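Putative carbohydrate-active enzyme (Uncultured organism, PDB 5WH8) probably hydrolyses O-glycosidic bonds as the family 5 glycoside hydrolase (cellulase) domain of a larger protein. Local coordinates at residues 8-13 / 313-318; 58-63 / 305-310; 69-74 / 110-115; 120-125 / 161-166; 190-195 / 220-225. One frame throughout, in Å; residues are numbered along the deposited sequence.

Interaction 1: 8-13 / 313-318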
# COMPACT_ATOMS: atom_id res chain seq x y z
N VAL A 8 -8.01 12.27 5.53
CA VAL A 8 -7.89 11.83 6.93
C VAL A 8 -8.81 12.69 7.82
O VAL A 8 -9.38 12.20 8.79
CB VAL A 8 -6.42 11.89 7.45
CG1 VAL A 8 -6.35 11.49 8.94
CG2 VAL A 8 -5.51 11.00 6.60
N TYR A 9 -8.96 13.97 7.49
CA TYR A 9 -9.95 14.81 8.17
C TYR A 9 -11.37 14.20 8.08
O TYR A 9 -12.13 14.19 9.09
CB TYR A 9 -9.90 16.20 7.55
CG TYR A 9 -10.88 17.18 8.16
CD1 TYR A 9 -12.17 17.28 7.69
CD2 TYR A 9 -10.50 17.99 9.23
CE1 TYR A 9 -13.08 18.20 8.26
CE2 TYR A 9 -11.39 18.89 9.80
CZ TYR A 9 -12.67 18.99 9.31
OH TYR A 9 -13.54 19.90 9.90
N HIS A 10 -11.72 13.70 6.90
CA HIS A 10 -13.05 13.16 6.64
C HIS A 10 -13.30 11.81 7.31
O HIS A 10 -14.43 11.54 7.73
CB HIS A 10 -13.29 13.02 5.14
CG HIS A 10 -13.61 14.32 4.46
ND1 HIS A 10 -14.63 15.13 4.88
CD2 HIS A 10 -13.06 14.93 3.38
CE1 HIS A 10 -14.69 16.20 4.10
NE2 HIS A 10 -13.74 16.11 3.18
N ASN A 11 -12.27 10.96 7.40
CA ASN A 11 -12.49 9.58 7.83
C ASN A 11 -11.80 9.17 9.14
O ASN A 11 -12.17 8.17 9.74
CB ASN A 11 -12.05 8.62 6.73
CG ASN A 11 -12.85 8.78 5.48
OD1 ASN A 11 -14.01 8.39 5.41
ND2 ASN A 11 -12.22 9.34 4.45
N GLY A 12 -10.82 9.93 9.59
CA GLY A 12 -10.17 9.66 10.86
C GLY A 12 -9.45 8.32 10.93
O GLY A 12 -8.93 7.83 9.93
N LYS A 13 -9.40 7.74 12.13
CA LYS A 13 -8.75 6.44 12.30
C LYS A 13 -9.61 5.32 11.74
O LYS A 13 -10.73 5.10 12.20
CB LYS A 13 -8.44 6.18 13.78
CG LYS A 13 -7.57 4.94 14.01
CD LYS A 13 -7.06 4.96 15.45
CE LYS A 13 -5.99 3.93 15.72
NZ LYS A 13 -5.22 4.32 16.94
N TYR A 313 -16.24 7.54 -0.28
CA TYR A 313 -16.54 7.58 1.14
C TYR A 313 -17.41 8.78 1.41
O TYR A 313 -17.54 9.68 0.57
CB TYR A 313 -15.26 7.64 1.98
CG TYR A 313 -14.19 8.63 1.56
CD1 TYR A 313 -14.26 9.98 1.90
CD2 TYR A 313 -13.08 8.19 0.86
CE1 TYR A 313 -13.24 10.87 1.55
CE2 TYR A 313 -12.07 9.07 0.49
CZ TYR A 313 -12.15 10.39 0.83
OH TYR A 313 -11.13 11.27 0.47
N GLU A 314 -18.04 8.78 2.58
CA GLU A 314 -18.84 9.89 3.04
C GLU A 314 -18.23 10.43 4.33
O GLU A 314 -17.88 9.67 5.23
CB GLU A 314 -20.30 9.44 3.27
CG GLU A 314 -21.22 10.51 3.83
CD GLU A 314 -22.60 9.95 4.14
OE1 GLU A 314 -22.98 9.91 5.33
OE2 GLU A 314 -23.30 9.54 3.19
N SER A 315 -18.07 11.73 4.41
CA SER A 315 -17.42 12.34 5.56
C SER A 315 -18.10 11.97 6.88
O SER A 315 -19.32 11.78 6.93
CB SER A 315 -17.42 13.86 5.40
OG SER A 315 -16.78 14.48 6.50
N CYS A 316 -17.31 11.88 7.94
CA CYS A 316 -17.87 11.67 9.27
C CYS A 316 -18.56 12.91 9.81
O CYS A 316 -19.28 12.85 10.80
CB CYS A 316 -16.77 11.22 10.22
SG CYS A 316 -16.35 9.50 9.89
N GLY A 317 -18.31 14.04 9.16
CA GLY A 317 -19.02 15.26 9.48
C GLY A 317 -18.37 16.01 10.62
O GLY A 317 -17.15 15.93 10.79
N GLY A 318 -19.17 16.74 11.39
CA GLY A 318 -18.63 17.53 12.48
C GLY A 318 -17.56 18.47 11.96
O GLY A 318 -16.51 18.66 12.58
O HOH W 1 -16.39 7.91 6.51

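Interaction 2: 58-63 / 305-310. With EDO (1,2-ethanediol), chain I.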
# COMPACT_ATOMS: atom_id res chain seq x y z
N TRP A 58 -3.79 15.22 -8.26
CA TRP A 58 -4.25 13.88 -8.64
C TRP A 58 -5.37 13.38 -7.71
O TRP A 58 -5.96 12.34 -7.99
CB TRP A 58 -3.12 12.84 -8.63
CG TRP A 58 -1.91 13.03 -9.52
CD1 TRP A 58 -1.25 14.20 -9.82
CD2 TRP A 58 -1.20 11.99 -10.19
NE1 TRP A 58 -0.16 13.93 -10.62
CE2 TRP A 58 -0.12 12.58 -10.87
CE3 TRP A 58 -1.37 10.60 -10.27
CZ2 TRP A 58 0.78 11.84 -11.62
CZ3 TRP A 58 -0.49 9.87 -11.00
CH2 TRP A 58 0.59 10.48 -11.68
N ASN A 59 -5.62 14.06 -6.59
CA ASN A 59 -6.71 13.71 -5.68
C ASN A 59 -6.52 12.35 -4.99
O ASN A 59 -7.49 11.63 -4.73
CB ASN A 59 -8.05 13.72 -6.42
CG ASN A 59 -8.26 14.99 -7.22
OD1 ASN A 59 -8.31 14.98 -8.45
ND2 ASN A 59 -8.36 16.10 -6.51
N ILE A 60 -5.27 11.98 -4.66
CA ILE A 60 -5.06 10.69 -4.00
C ILE A 60 -5.55 10.73 -2.56
O ILE A 60 -5.57 11.80 -1.93
CB ILE A 60 -3.57 10.21 -4.00
CG1 ILE A 60 -2.64 11.08 -3.14
CG2 ILE A 60 -3.05 10.07 -5.44
CD1 ILE A 60 -1.27 10.45 -2.90
N ASP A 61 -5.93 9.56 -2.05
CA ASP A 61 -6.36 9.40 -0.66
C ASP A 61 -5.27 8.80 0.22
O ASP A 61 -5.36 8.86 1.45
CB ASP A 61 -7.55 8.46 -0.57
CG ASP A 61 -8.76 8.94 -1.35
OD1 ASP A 61 -9.14 10.13 -1.22
OD2 ASP A 61 -9.32 8.09 -2.08
N ILE A 62 -4.27 8.19 -0.41
CA ILE A 62 -3.30 7.33 0.26
C ILE A 62 -2.01 7.24 -0.59
O ILE A 62 -2.08 7.25 -1.84
CB ILE A 62 -3.92 5.92 0.52
CG1 ILE A 62 -2.96 5.01 1.31
CG2 ILE A 62 -4.37 5.28 -0.78
CD1 ILE A 62 -3.73 3.84 1.93
N PHE A 63 -0.86 7.18 0.08
CA PHE A 63 0.43 6.98 -0.58
C PHE A 63 1.14 5.82 0.10
O PHE A 63 1.11 5.70 1.31
CB PHE A 63 1.33 8.24 -0.51
CG PHE A 63 2.50 8.19 -1.45
CD1 PHE A 63 2.33 8.31 -2.82
CD2 PHE A 63 3.78 7.98 -0.97
CE1 PHE A 63 3.40 8.21 -3.69
CE2 PHE A 63 4.86 7.89 -1.84
CZ PHE A 63 4.68 8.02 -3.19
N ARG A 305 -7.17 9.90 -14.17
CA ARG A 305 -8.59 10.02 -14.51
C ARG A 305 -9.48 9.18 -13.56
O ARG A 305 -10.53 9.66 -13.13
CB ARG A 305 -8.81 9.61 -15.96
CG ARG A 305 -10.18 9.91 -16.49
CD ARG A 305 -10.16 10.06 -18.00
NE ARG A 305 -11.51 10.31 -18.49
CZ ARG A 305 -11.82 10.54 -19.76
NH1 ARG A 305 -10.87 10.56 -20.70
NH2 ARG A 305 -13.09 10.76 -20.09
N LYS A 306 -9.05 7.95 -13.21
CA LYS A 306 -9.81 7.15 -12.22
C LYS A 306 -9.84 7.83 -10.83
O LYS A 306 -10.85 7.81 -10.12
CB LYS A 306 -9.23 5.75 -12.07
CG LYS A 306 -9.30 4.84 -13.31
CD LYS A 306 -10.75 4.57 -13.74
CE LYS A 306 -10.78 3.64 -14.96
NZ LYS A 306 -12.06 3.71 -15.67
N LEU A 307 -8.72 8.40 -10.43
CA LEU A 307 -8.62 9.12 -9.16
C LEU A 307 -9.49 10.37 -9.09
O LEU A 307 -9.81 10.83 -7.98
CB LEU A 307 -7.16 9.52 -8.92
CG LEU A 307 -6.18 8.40 -8.60
CD1 LEU A 307 -4.73 8.86 -8.75
CD2 LEU A 307 -6.39 7.85 -7.17
N SER A 308 -9.88 10.92 -10.24
CA SER A 308 -10.64 12.16 -10.28
C SER A 308 -12.13 11.93 -10.07
O SER A 308 -12.89 12.89 -10.01
CB SER A 308 -10.42 12.88 -11.61
OG SER A 308 -11.22 12.31 -12.64
N GLN A 309 -12.55 10.67 -9.98
CA GLN A 309 -13.97 10.37 -9.74
C GLN A 309 -14.38 10.82 -8.33
O GLN A 309 -13.53 11.05 -7.46
CB GLN A 309 -14.24 8.87 -9.91
CG GLN A 309 -13.87 8.31 -11.28
CD GLN A 309 -14.45 9.11 -12.45
OE1 GLN A 309 -15.64 9.40 -12.50
NE2 GLN A 309 -13.59 9.46 -13.39
N PRO A 310 -15.69 10.97 -8.10
CA PRO A 310 -16.15 11.30 -6.75
C PRO A 310 -15.58 10.35 -5.69
O PRO A 310 -15.43 9.15 -5.95
CB PRO A 310 -17.67 11.14 -6.85
CG PRO A 310 -17.96 11.41 -8.29
CD PRO A 310 -16.80 10.88 -9.06
C1 EDO I . -14.30 1.16 -14.90
O1 EDO I . -14.74 1.91 -16.04
C2 EDO I . -13.82 1.97 -13.69
O2 EDO I . -14.42 3.27 -13.51

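Interaction 3: 69-74 / 110-115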
# COMPACT_ATOMS: atom_id res chain seq x y z
N THR A 69 13.60 -4.42 0.84
CA THR A 69 14.49 -4.98 1.84
C THR A 69 15.82 -5.35 1.20
O THR A 69 16.89 -5.20 1.81
CB THR A 69 13.87 -6.20 2.54
OG1 THR A 69 13.69 -7.27 1.60
CG2 THR A 69 12.53 -5.86 3.17
N HIS A 70 15.75 -5.77 -0.07
CA HIS A 70 16.89 -6.25 -0.84
C HIS A 70 17.02 -5.57 -2.20
O HIS A 70 16.28 -4.62 -2.49
CB HIS A 70 16.77 -7.77 -1.00
CG HIS A 70 16.98 -8.50 0.28
ND1 HIS A 70 16.06 -8.48 1.32
CD2 HIS A 70 18.00 -9.27 0.71
CE1 HIS A 70 16.52 -9.20 2.32
NE2 HIS A 70 17.69 -9.70 1.98
N GLU A 71 17.95 -6.06 -3.02
CA GLU A 71 18.44 -5.39 -4.23
C GLU A 71 19.20 -4.12 -3.85
O GLU A 71 19.24 -3.73 -2.67
CB GLU A 71 17.30 -5.08 -5.21
CG GLU A 71 16.50 -6.34 -5.54
CD GLU A 71 15.41 -6.13 -6.59
OE1 GLU A 71 15.71 -5.63 -7.70
OE2 GLU A 71 14.24 -6.49 -6.29
N TRP A 72 19.82 -3.49 -4.84
CA TRP A 72 20.74 -2.41 -4.53
C TRP A 72 20.05 -1.36 -3.67
O TRP A 72 18.97 -0.88 -4.01
CB TRP A 72 21.31 -1.73 -5.79
CG TRP A 72 22.30 -0.69 -5.35
CD1 TRP A 72 23.63 -0.88 -5.07
CD2 TRP A 72 22.02 0.69 -5.05
NE1 TRP A 72 24.19 0.30 -4.63
CE2 TRP A 72 23.23 1.28 -4.61
CE3 TRP A 72 20.87 1.48 -5.11
CZ2 TRP A 72 23.31 2.62 -4.24
CZ3 TRP A 72 20.95 2.81 -4.74
CH2 TRP A 72 22.16 3.37 -4.30
N GLY A 73 20.68 -1.00 -2.55
CA GLY A 73 20.17 0.07 -1.70
C GLY A 73 19.03 -0.32 -0.80
O GLY A 73 18.45 0.54 -0.11
N GLY A 74 18.69 -1.60 -0.79
CA GLY A 74 17.60 -2.09 0.05
C GLY A 74 17.88 -1.87 1.52
O GLY A 74 19.03 -1.66 1.90
N VAL A 110 9.28 -6.96 0.83
CA VAL A 110 9.94 -8.23 0.49
C VAL A 110 9.59 -8.63 -0.95
O VAL A 110 8.47 -8.40 -1.40
CB VAL A 110 9.56 -9.37 1.46
CG1 VAL A 110 9.83 -8.99 2.89
CG2 VAL A 110 8.14 -9.80 1.30
N LEU A 111 10.56 -9.19 -1.66
CA LEU A 111 10.34 -9.64 -3.02
C LEU A 111 11.40 -10.65 -3.48
O LEU A 111 11.12 -11.85 -3.57
CB LEU A 111 10.30 -8.43 -3.96
CG LEU A 111 9.96 -8.67 -5.43
CD1 LEU A 111 8.60 -9.35 -5.62
CD2 LEU A 111 10.02 -7.34 -6.13
N ASN A 112 12.62 -10.18 -3.75
CA ASN A 112 13.66 -11.00 -4.40
C ASN A 112 14.87 -11.28 -3.49
O ASN A 112 14.89 -10.87 -2.33
CB ASN A 112 14.17 -10.32 -5.69
CG ASN A 112 13.11 -10.24 -6.78
OD1 ASN A 112 12.33 -11.18 -7.00
ND2 ASN A 112 13.08 -9.11 -7.49
N ASP A 113 15.86 -11.98 -4.04
CA ASP A 113 17.12 -12.27 -3.33
C ASP A 113 16.91 -13.04 -2.01
O ASP A 113 17.70 -12.88 -1.07
CB ASP A 113 17.90 -10.98 -3.06
CG ASP A 113 18.35 -10.28 -4.35
OD1 ASP A 113 18.15 -10.85 -5.45
OD2 ASP A 113 18.93 -9.18 -4.27
N GLY A 114 15.88 -13.89 -1.95
CA GLY A 114 15.62 -14.70 -0.77
C GLY A 114 14.57 -14.10 0.15
O GLY A 114 14.00 -14.80 1.00
N SER A 115 14.29 -12.81 0.00
CA SER A 115 13.31 -12.17 0.88
C SER A 115 11.88 -12.63 0.58
O SER A 115 10.97 -12.32 1.35
CB SER A 115 13.41 -10.63 0.80
OG SER A 115 12.97 -10.10 -0.44
O HOH W 2 13.79 -7.53 -3.85
O HOH W 3 20.18 -7.62 -1.97

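Interaction 4: 120-125 / 161-166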
# COMPACT_ATOMS: atom_id res chain seq x y z
N TYR A 120 12.92 -14.80 6.35
CA TYR A 120 14.35 -14.64 6.16
C TYR A 120 14.79 -13.18 6.27
O TYR A 120 15.98 -12.88 6.09
CB TYR A 120 14.77 -15.24 4.81
CG TYR A 120 14.56 -16.73 4.71
CD1 TYR A 120 14.29 -17.52 5.84
CD2 TYR A 120 14.62 -17.36 3.48
CE1 TYR A 120 14.09 -18.89 5.72
CE2 TYR A 120 14.43 -18.73 3.37
CZ TYR A 120 14.16 -19.48 4.48
OH TYR A 120 13.96 -20.85 4.35
N THR A 121 13.84 -12.28 6.57
CA THR A 121 14.16 -10.89 6.85
C THR A 121 13.95 -10.50 8.32
O THR A 121 14.11 -9.32 8.66
CB THR A 121 13.32 -9.91 5.99
OG1 THR A 121 11.96 -9.88 6.47
CG2 THR A 121 13.35 -10.31 4.53
N LEU A 122 13.65 -11.46 9.19
CA LEU A 122 13.23 -11.15 10.56
C LEU A 122 14.29 -10.47 11.42
O LEU A 122 13.93 -9.70 12.33
CB LEU A 122 12.74 -12.43 11.28
CG LEU A 122 11.30 -12.81 10.99
CD1 LEU A 122 10.99 -14.22 11.45
CD2 LEU A 122 10.35 -11.84 11.64
N ASP A 123 15.57 -10.75 11.17
CA ASP A 123 16.63 -10.10 11.95
C ASP A 123 16.55 -8.58 11.83
O ASP A 123 16.96 -7.87 12.76
CB ASP A 123 18.02 -10.56 11.52
CG ASP A 123 18.32 -12.00 11.92
OD1 ASP A 123 17.70 -12.50 12.88
OD2 ASP A 123 19.20 -12.60 11.28
N ASP A 124 16.06 -8.07 10.69
CA ASP A 124 15.83 -6.64 10.51
C ASP A 124 14.36 -6.23 10.65
O ASP A 124 14.07 -5.11 11.09
CB ASP A 124 16.35 -6.20 9.14
CG ASP A 124 17.84 -6.24 9.07
OD1 ASP A 124 18.47 -5.66 9.98
OD2 ASP A 124 18.36 -6.91 8.17
N ALA A 125 13.44 -7.13 10.30
CA ALA A 125 12.02 -6.79 10.33
C ALA A 125 11.49 -6.56 11.76
O ALA A 125 10.65 -5.70 12.00
CB ALA A 125 11.20 -7.88 9.66
N LYS A 161 2.08 -17.09 7.83
CA LYS A 161 1.37 -16.96 9.11
C LYS A 161 2.37 -16.97 10.28
O LYS A 161 2.21 -16.20 11.24
CB LYS A 161 0.32 -18.08 9.25
CG LYS A 161 -0.61 -17.97 10.44
CD LYS A 161 -1.76 -18.96 10.31
CE LYS A 161 -2.80 -18.80 11.40
NZ LYS A 161 -2.38 -19.48 12.63
N GLU A 162 3.41 -17.79 10.20
CA GLU A 162 4.42 -17.80 11.25
C GLU A 162 5.22 -16.49 11.30
O GLU A 162 5.52 -15.99 12.37
CB GLU A 162 5.36 -19.01 11.09
CG GLU A 162 4.62 -20.30 11.46
CD GLU A 162 5.46 -21.56 11.41
OE1 GLU A 162 6.32 -21.70 10.51
OE2 GLU A 162 5.24 -22.44 12.27
N TYR A 163 5.52 -15.93 10.13
CA TYR A 163 6.14 -14.60 10.07
C TYR A 163 5.25 -13.56 10.75
O TYR A 163 5.72 -12.78 11.57
CB TYR A 163 6.41 -14.19 8.61
CG TYR A 163 6.82 -12.73 8.43
CD1 TYR A 163 8.12 -12.33 8.66
CD2 TYR A 163 5.89 -11.76 8.07
CE1 TYR A 163 8.50 -11.01 8.51
CE2 TYR A 163 6.26 -10.43 7.92
CZ TYR A 163 7.56 -10.06 8.15
OH TYR A 163 7.97 -8.75 8.03
N ALA A 164 3.97 -13.56 10.38
CA ALA A 164 3.03 -12.58 10.92
C ALA A 164 2.87 -12.74 12.44
O ALA A 164 2.72 -11.76 13.16
CB ALA A 164 1.68 -12.71 10.24
N GLU A 165 2.89 -13.98 12.91
CA GLU A 165 2.74 -14.23 14.35
C GLU A 165 4.02 -13.84 15.12
O GLU A 165 3.97 -13.71 16.35
CB GLU A 165 2.33 -15.69 14.57
CG GLU A 165 0.87 -15.92 14.14
CD GLU A 165 0.41 -17.36 14.17
OE1 GLU A 165 1.25 -18.28 14.30
OE2 GLU A 165 -0.81 -17.57 14.04
N ALA A 166 5.12 -13.62 14.41
CA ALA A 166 6.36 -13.05 15.00
C ALA A 166 6.32 -11.52 15.04
O ALA A 166 6.69 -10.90 16.04
CB ALA A 166 7.61 -13.53 14.22

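Interaction 5: 190-195 / 220-225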
# COMPACT_ATOMS: atom_id res chain seq x y z
N ASP A 190 -2.65 -15.63 -3.11
CA ASP A 190 -3.34 -16.78 -2.48
C ASP A 190 -4.14 -16.38 -1.22
O ASP A 190 -4.02 -16.98 -0.14
CB ASP A 190 -2.33 -17.89 -2.17
CG ASP A 190 -1.74 -18.54 -3.43
OD1 ASP A 190 -2.29 -18.37 -4.55
OD2 ASP A 190 -0.70 -19.21 -3.32
N VAL A 191 -4.98 -15.37 -1.37
CA VAL A 191 -5.85 -14.94 -0.30
C VAL A 191 -6.84 -16.05 0.06
O VAL A 191 -7.25 -16.13 1.22
CB VAL A 191 -6.59 -13.61 -0.69
CG1 VAL A 191 -5.58 -12.47 -0.73
CG2 VAL A 191 -7.31 -13.72 -2.03
N ASP A 192 -7.22 -16.88 -0.92
CA ASP A 192 -8.13 -17.99 -0.66
C ASP A 192 -7.51 -19.04 0.24
O ASP A 192 -8.23 -19.72 0.98
CB ASP A 192 -8.61 -18.63 -1.97
CG ASP A 192 -7.49 -19.07 -2.88
OD1 ASP A 192 -6.51 -18.32 -3.08
OD2 ASP A 192 -7.59 -20.19 -3.44
N LEU A 193 -6.19 -19.20 0.17
CA LEU A 193 -5.51 -20.14 1.05
C LEU A 193 -5.32 -19.57 2.45
O LEU A 193 -5.44 -20.29 3.43
CB LEU A 193 -4.16 -20.54 0.45
CG LEU A 193 -4.23 -21.16 -0.95
CD1 LEU A 193 -2.85 -21.61 -1.43
CD2 LEU A 193 -5.24 -22.30 -1.00
N ALA A 194 -5.05 -18.27 2.55
CA ALA A 194 -5.03 -17.63 3.85
C ALA A 194 -6.39 -17.78 4.57
O ALA A 194 -6.45 -17.94 5.80
CB ALA A 194 -4.66 -16.17 3.71
N ALA A 195 -7.46 -17.73 3.79
CA ALA A 195 -8.83 -17.81 4.32
C ALA A 195 -9.13 -19.16 4.97
O ALA A 195 -10.11 -19.27 5.71
CB ALA A 195 -9.82 -17.54 3.24
N ARG A 220 -9.71 -13.02 -9.58
CA ARG A 220 -10.94 -12.47 -8.98
C ARG A 220 -11.73 -13.56 -8.26
O ARG A 220 -12.28 -13.33 -7.19
CB ARG A 220 -11.81 -11.77 -10.04
CG ARG A 220 -11.21 -10.44 -10.53
CD ARG A 220 -12.13 -9.65 -11.43
NE ARG A 220 -12.31 -10.26 -12.75
CZ ARG A 220 -11.55 -10.01 -13.82
NH1 ARG A 220 -10.51 -9.18 -13.74
NH2 ARG A 220 -11.81 -10.59 -14.98
N ASP A 221 -11.76 -14.76 -8.84
CA ASP A 221 -12.49 -15.87 -8.21
C ASP A 221 -11.81 -16.30 -6.89
O ASP A 221 -12.48 -16.56 -5.88
CB ASP A 221 -12.57 -17.10 -9.13
CG ASP A 221 -13.53 -16.93 -10.30
OD1 ASP A 221 -14.45 -16.09 -10.26
OD2 ASP A 221 -13.34 -17.68 -11.29
N LYS A 222 -10.48 -16.39 -6.89
CA LYS A 222 -9.72 -16.65 -5.67
C LYS A 222 -10.02 -15.60 -4.59
O LYS A 222 -10.23 -15.92 -3.42
CB LYS A 222 -8.21 -16.67 -5.96
CG LYS A 222 -7.76 -17.96 -6.63
CD LYS A 222 -6.42 -17.85 -7.38
CE LYS A 222 -5.22 -17.52 -6.47
NZ LYS A 222 -4.93 -18.55 -5.44
N ALA A 223 -10.05 -14.34 -5.01
CA ALA A 223 -10.34 -13.27 -4.07
C ALA A 223 -11.76 -13.41 -3.52
O ALA A 223 -12.00 -13.18 -2.32
CB ALA A 223 -10.16 -11.91 -4.72
N GLN A 224 -12.70 -13.81 -4.38
CA GLN A 224 -14.09 -13.96 -3.92
C GLN A 224 -14.22 -15.09 -2.89
O GLN A 224 -15.04 -14.98 -1.97
CB GLN A 224 -15.05 -14.22 -5.09
CG GLN A 224 -16.53 -14.09 -4.71
CD GLN A 224 -16.87 -12.69 -4.32
OE1 GLN A 224 -16.58 -11.76 -5.08
NE2 GLN A 224 -17.44 -12.50 -3.13
N VAL A 225 -13.45 -16.17 -3.05
CA VAL A 225 -13.41 -17.22 -2.01
C VAL A 225 -13.00 -16.61 -0.66
O VAL A 225 -13.64 -16.85 0.36
CB VAL A 225 -12.45 -18.40 -2.38
CG1 VAL A 225 -12.30 -19.37 -1.18
CG2 VAL A 225 -12.94 -19.13 -3.63

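Interaction 1: 8-13 / 313-318
Cys-316 N donates to His-10 O at 2.9 Å, with a nearly straight N-H...O angle of 163°. The donor lies in the carbonyl plane. This takes up a carbonyl in the last turn of helix 7-11. The imidazole of the same histidine meets Ser-315 at its ring edge: ND1 and OG are 2.8 Å apart, and either may be the donor. Ser-315 OG is turned anti to its own amide N (chi1 -180°) and also accepts from Gly-317 N at 3.1 Å, an ST turn. His-319, in a C-terminal histidine run that is probably a tag, bonds the same OG. Asn-11 stands upright on Tyr-313: ND2 is 3.3 Å above the plane, over the ring centre, with amide and ring planes 87° apart. ND2 has its hydrogen bond with Pro-7 O. Asn-11 OD1 reaches a water at 2.7 Å, and that water lies 2.6 Å from Glu-314 O, bridging the segments. Tyr-313 OH bonds Asp-61, and Glu-314 pairs with Lys-27. The Cys-316 to Cys-25 disulfide ties the tail covalently to the loop after strand 20-22. The C-terminal tail is thus attached to the first helix by directional polar bonds, with little apolar packing.

Interaction 2: 58-63 / 305-310
Leu-307 points toward the turn formed by Trp-58, Asn-59 and Ile-60. Its CB rests on the carbonyl of Trp-58, 3.2 Å from O. Beyond that, CD1 reaches in two directions. It lies 3.9 Å from Ile-60 CG2, the two side chains running side by side and pointing the same way. It also meets the indole of Trp-58 at the ring edge, 4.1 Å from CE3. Asn-59 has positive phi just after helix 48-56, and its CB comes 3.7 Å from Leu-307 O. Leu-307 carries most of the contact, with Ser-308 at its margin by Asn-59 OD1.

The second shell sets both sides. Trp-58 is fixed by its NE1 bond to Trp-293 O, by an edge-to-face contact with Phe-273 and by a cation-pi contact with Lys-304. At the helix end, Arg-305 O accepts from three donors: Ser-308 N, Ser-308 OG at 2.8 Å and Gln-309 NE2 at 3.1 Å. Arg-32 bonds the carbonyls of Gln-309 and Pro-310, while its backbone N donates to Asp-61 OD2. Leu-307 also touches Arg-32 and Trp-268, at the starts of the first and eighth strands. This is the closure of a (beta/alpha)8 TIM barrel: the last helix packs beside the turn that leads into the second strand, at the N-terminal end of the barrel.

Interaction 3: 69-74 / 110-115
His-70 and Asp-113 lie alongside with their chains running oppositely, ring and carboxylate planes 87° apart. Asp-113 CB lies beside His-70 CB, at 4.0 Å, and the CD2 side of the ring. Ser-115 CB packs obliquely against the imidazole, 3.5 Å from His-70 ND1. Thr-69 fixes the ring's rotation: its OG1 sits at the ring edge, in plane, 2.7 Å from ND1, and either atom may be the donor. A chi1 of 65° places that hydroxyl between the backbone N and carbonyl carbon and turns CG2 toward Val-110, whose CG1 it meets.

Glu-71 runs out extended beyond CG and crosses Asn-112 at a slant, with carboxylate and amide planes 44° apart. Asn-112 ND2 donates to Glu-71 OE2 at 3.1 Å and comes from well above the carboxylate plane. A water joins the same OE2 to Asn-112 N. A second water links Glu-71 N with Asp-113 OD2.

The loop 110-115 is held in shape from within. Ser-115 N donates to Asn-112 O at 3.1 Å, closing the type I' turn from Asn-112 to Ser-115. Ser-115 OG adds a second bond to that carbonyl at 2.8 Å and accepts from Leu-111 N at 2.9 Å. In the partner loop, a type II turn runs from Glu-71 to Gly-74.

Both segments follow barrel strands, 62-68 and 103-109, and lead to helices 83-100 and 122-135. They stand at the C-terminal rim, the end that carries the active site in TIM-barrel glycosidases. Asn-148 and Asn-151, from the loop after strand 142-145, bond the carbonyls of Val-110 and Leu-111.

Interaction 4: 120-125 / 161-166
Leu-122 CD2 packs against one side of the Tyr-163 phenol, the two side chains running oppositely. This methyl is the main bump. It settles between the ring and the next turn of the facing helix, 3.7 Å from Tyr-163 CE1 and 4.1 Å from Ala-166 CB. The small Ala-166 makes room for it there. In return, the ring projects into a shallow hollow lined by Thr-121, Leu-122 and Ala-125. Ala-125 CB meets it at the edge, near the ring plane, 3.7 Å from Tyr-163 OH. Thr-121 OG1 stands 4.2 Å from Tyr-163 CE1 and comes at a slant. A chi1 of 170° swings the tyrosine away from its own backbone N and lets the ring extend across the gap.

The polar ends are used nearby. Tyr-163 OH bonds Ile-146 O, and Thr-121 OG1 bonds Pro-118 O and Trp-108 NE1. Trp-108, on strand 103-109, also touches both Ala-125 and Tyr-163, so the interlocked side chains rest on the barrel wall. This is the packing of neighbouring outer helices in a TIM barrel: 122-135, which follows strand 103-109, lies beside 157-172, which follows strand 142-145.

Interaction 5: 190-195 / 220-225
A salt-bridge network joins two helices on the outside of the barrel, with Lys-222 set between Asp-190 and Asp-192. Its NZ donates to Asp-190 OD1 and to Asp-192 OD1, each at 2.8 Å. The two carboxylates are used differently. Asp-190 OD1 is met on its anti side, whereas Asp-192 OD1 is met on its syn side and closer to the carboxylate plane. The lysine reaches both by bending at its far end (chi3 63°, chi4 62°). Asp-190 keeps its other oxygen for Thr-186 OG1. Two acidic partners should favour a charged lysine, though its burial would act against this.

Both helices lie on the outside of the TIM barrel. The short helix 191-194 lies between strands 180-182 and 204-211. Helix 217-228 lies between strands 204-211 and 233-239. Beside the charged group the packing is apolar. Val-191 CG2 packs on the backbone of helix 217-228, 3.7 Å from Ala-223 CA and near Lys-222 O, while the Ala-223 methyl points away. Both Val-191 and Ala-223 also touch Leu-233 of strand 233-239, and Ala-223 touches Trp-260 of helix 251-263. At the outer margin, Asp-192 CB rests 3.8 Å from Val-225 CG1.

Overall arrangement
From the N terminus, interaction 1 closes the longest loop, tying helix 7-11 to the C-terminal tail. Interaction 2 nests inside it, joining the turn before strand 62-68 to the last helix. These two touch through Tyr-313 OH and Asp-61 OD1, on the N-terminal side of the barrel. Interactions 3, 4 and 5 all lie within both loops and follow one another in series, with no crossing. Interaction 3 links two rim loops. Interaction 4 joins outer helices 122-135 and 157-172 and touches interaction 3 where Thr-121 packs on Ser-115, His-70 and Val-110. Interaction 5 ties helix 191-194 to helix 217-228, its nearest atoms about 7 Å from interaction 4.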